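Local coordinates for protein ribokinase RBSK (Mycobacterium tuberculosis, PDB 3GO6) that probably phosphorylates D-ribose at its O-5 hydroxyl, using ATP and magnesium, to give D-ribose 5-phosphate, at residues A[28-33]-A[53-58]. Sequence-based numbering, arbitrary orientation.
With RIB (alpha-D-ribofuranose), chain C.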
# COMPACT_ATOMS: atom_id res chain seq x y z
N VAL A 28 7.83 -0.46 -14.64
CA VAL A 28 6.59 0.32 -14.60
C VAL A 28 5.72 -0.33 -13.52
O VAL A 28 5.48 -1.54 -13.54
CB VAL A 28 5.89 0.42 -16.01
CG1 VAL A 28 5.64 -0.99 -16.66
CG2 VAL A 28 4.60 1.28 -15.95
N ASN A 29 5.27 0.48 -12.56
CA ASN A 29 4.58 -0.00 -11.37
C ASN A 29 3.37 0.88 -11.16
O ASN A 29 3.41 2.05 -11.51
CB ASN A 29 5.45 0.19 -10.09
CG ASN A 29 6.76 -0.56 -10.14
OD1 ASN A 29 6.82 -1.70 -10.58
ND2 ASN A 29 7.85 0.10 -9.70
N MET A 30 2.30 0.34 -10.57
CA MET A 30 1.28 1.21 -9.97
C MET A 30 1.73 1.61 -8.55
O MET A 30 2.12 0.76 -7.76
CB MET A 30 -0.08 0.50 -9.93
CG MET A 30 -1.22 1.41 -9.48
SD MET A 30 -1.66 2.66 -10.70
CE MET A 30 -2.21 1.66 -12.11
N ASP A 31 1.69 2.92 -8.25
CA ASP A 31 2.21 3.48 -7.01
C ASP A 31 1.07 3.76 -6.05
O ASP A 31 0.08 4.40 -6.43
CB ASP A 31 2.93 4.81 -7.27
CG ASP A 31 4.29 4.65 -7.93
OD1 ASP A 31 4.80 3.51 -7.99
OD2 ASP A 31 4.86 5.68 -8.39
N LEU A 32 1.24 3.33 -4.81
CA LEU A 32 0.34 3.72 -3.72
C LEU A 32 1.17 4.68 -2.85
O LEU A 32 2.15 4.27 -2.25
CB LEU A 32 -0.11 2.50 -2.93
CG LEU A 32 -0.93 1.48 -3.74
CD1 LEU A 32 -1.19 0.25 -2.91
CD2 LEU A 32 -2.25 2.08 -4.20
N THR A 33 0.80 5.95 -2.86
CA THR A 33 1.57 6.98 -2.15
C THR A 33 0.79 7.39 -0.90
O THR A 33 -0.36 7.81 -1.00
CB THR A 33 1.88 8.20 -3.02
OG1 THR A 33 2.48 7.80 -4.26
CG2 THR A 33 2.83 9.19 -2.30
N ARG A 53 -3.41 6.49 -5.66
CA ARG A 53 -3.03 5.35 -6.48
C ARG A 53 -2.74 5.91 -7.88
O ARG A 53 -3.65 6.39 -8.55
CB ARG A 53 -4.18 4.32 -6.50
CG ARG A 53 -3.92 3.10 -7.37
CD ARG A 53 -5.05 2.07 -7.23
NE ARG A 53 -4.79 0.92 -8.11
CZ ARG A 53 -5.11 0.85 -9.40
NH1 ARG A 53 -5.74 1.86 -9.98
NH2 ARG A 53 -4.82 -0.24 -10.12
N THR A 54 -1.47 5.91 -8.30
CA THR A 54 -1.07 6.57 -9.56
C THR A 54 -0.02 5.75 -10.31
O THR A 54 0.77 5.06 -9.70
CB THR A 54 -0.46 8.01 -9.31
OG1 THR A 54 0.65 7.91 -8.40
CG2 THR A 54 -1.52 9.00 -8.75
N PRO A 55 -0.03 5.79 -11.65
CA PRO A 55 1.02 5.10 -12.42
C PRO A 55 2.41 5.66 -12.12
O PRO A 55 2.58 6.89 -11.97
CB PRO A 55 0.67 5.43 -13.87
CG PRO A 55 -0.77 5.75 -13.86
CD PRO A 55 -1.04 6.42 -12.53
N GLY A 56 3.38 4.77 -12.01
CA GLY A 56 4.78 5.18 -11.86
C GLY A 56 5.73 4.06 -12.23
O GLY A 56 5.51 3.36 -13.22
N GLY A 57 6.74 3.84 -11.40
CA GLY A 57 7.84 2.93 -11.73
C GLY A 57 9.04 3.75 -12.19
O GLY A 57 8.90 4.66 -13.00
N LYS A 58 10.23 3.41 -11.69
CA LYS A 58 11.45 4.14 -12.10
C LYS A 58 11.59 4.31 -13.61
O LYS A 58 11.95 5.38 -14.10
CB LYS A 58 12.72 3.45 -11.58
CG LYS A 58 12.95 3.63 -10.10
CD LYS A 58 14.30 3.00 -9.70
CE LYS A 58 14.40 2.86 -8.19
NZ LYS A 58 13.85 4.08 -7.44
O5 RIB C . 11.63 6.58 -7.84
C5 RIB C . 10.25 6.39 -7.44
C4 RIB C . 9.70 5.14 -8.14
O4 RIB C . 10.33 3.98 -7.56
C3 RIB C . 8.21 4.92 -7.91
O3 RIB C . 7.37 5.39 -8.99
C2 RIB C . 8.09 3.43 -7.66
O2 RIB C . 7.25 2.79 -8.64
C1 RIB C . 9.49 2.84 -7.65
O1 RIB C . 9.80 2.17 -8.88
O HOH W 1 3.14 7.57 -9.31
O HOH W 2 0.26 7.21 -5.80
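Asn29 and Asp31 pair with Gly56 and Thr54 as neighbouring antiparallel strands of the small lid sheet of a PfkB-family sugar kinase, which closes over the ribose. Both are hydrogen-bonded pairs, so four N-H...O bonds join the strands. Gly56 N meets Asn29 O nearly end-on, whereas Asn29 N lies well above the carbonyl plane of Gly56 O, 52° out of it, though its N-H remains straight toward the oxygen (168°). Asp31 N to Thr54 O is the shortest of the four at 2.7 Å.

The face carrying Asn29 and Asp31 holds the sugar. With CG anti to its carbonyl carbon (chi1 -74°), Asp31 presents both carboxylate oxygens to the ribose: O2 donates to OD1 and O3 to OD2, each at 2.6 Å. Each hydroxyl oxygen also accepts a hydrogen bond, O2 from Asn29 ND2 (3.0 Å) and O3 from Gly57 N (2.9 Å). Lys58 N, in the first turn of helix 58-68, donates to O1. Asn29 ND2 has a second acceptor in Glu152, which also hydrogen-bonds to the ribose. Lys58 NZ bonds only weakly to O5 but also to Thr45 of the second subunit, so the dimer partner reaches the pocket's edge.

Two waters fill out the polar network around Thr54 OG1: one is also bonded to Asp31 OD2 and Pro55 O, the other links Asp31 O with Thr33 OG1. On the opposite face, Met30 crosses Arg53 at about a right angle, while NH1 of this arginine bonds to Gln87 of helix 83-94. Met30 CG lies over one face of the guanidinium, toward its rim; bends at chi2 and chi3 then bring CE round over the same group, 3.8 Å from Arg53 NH2.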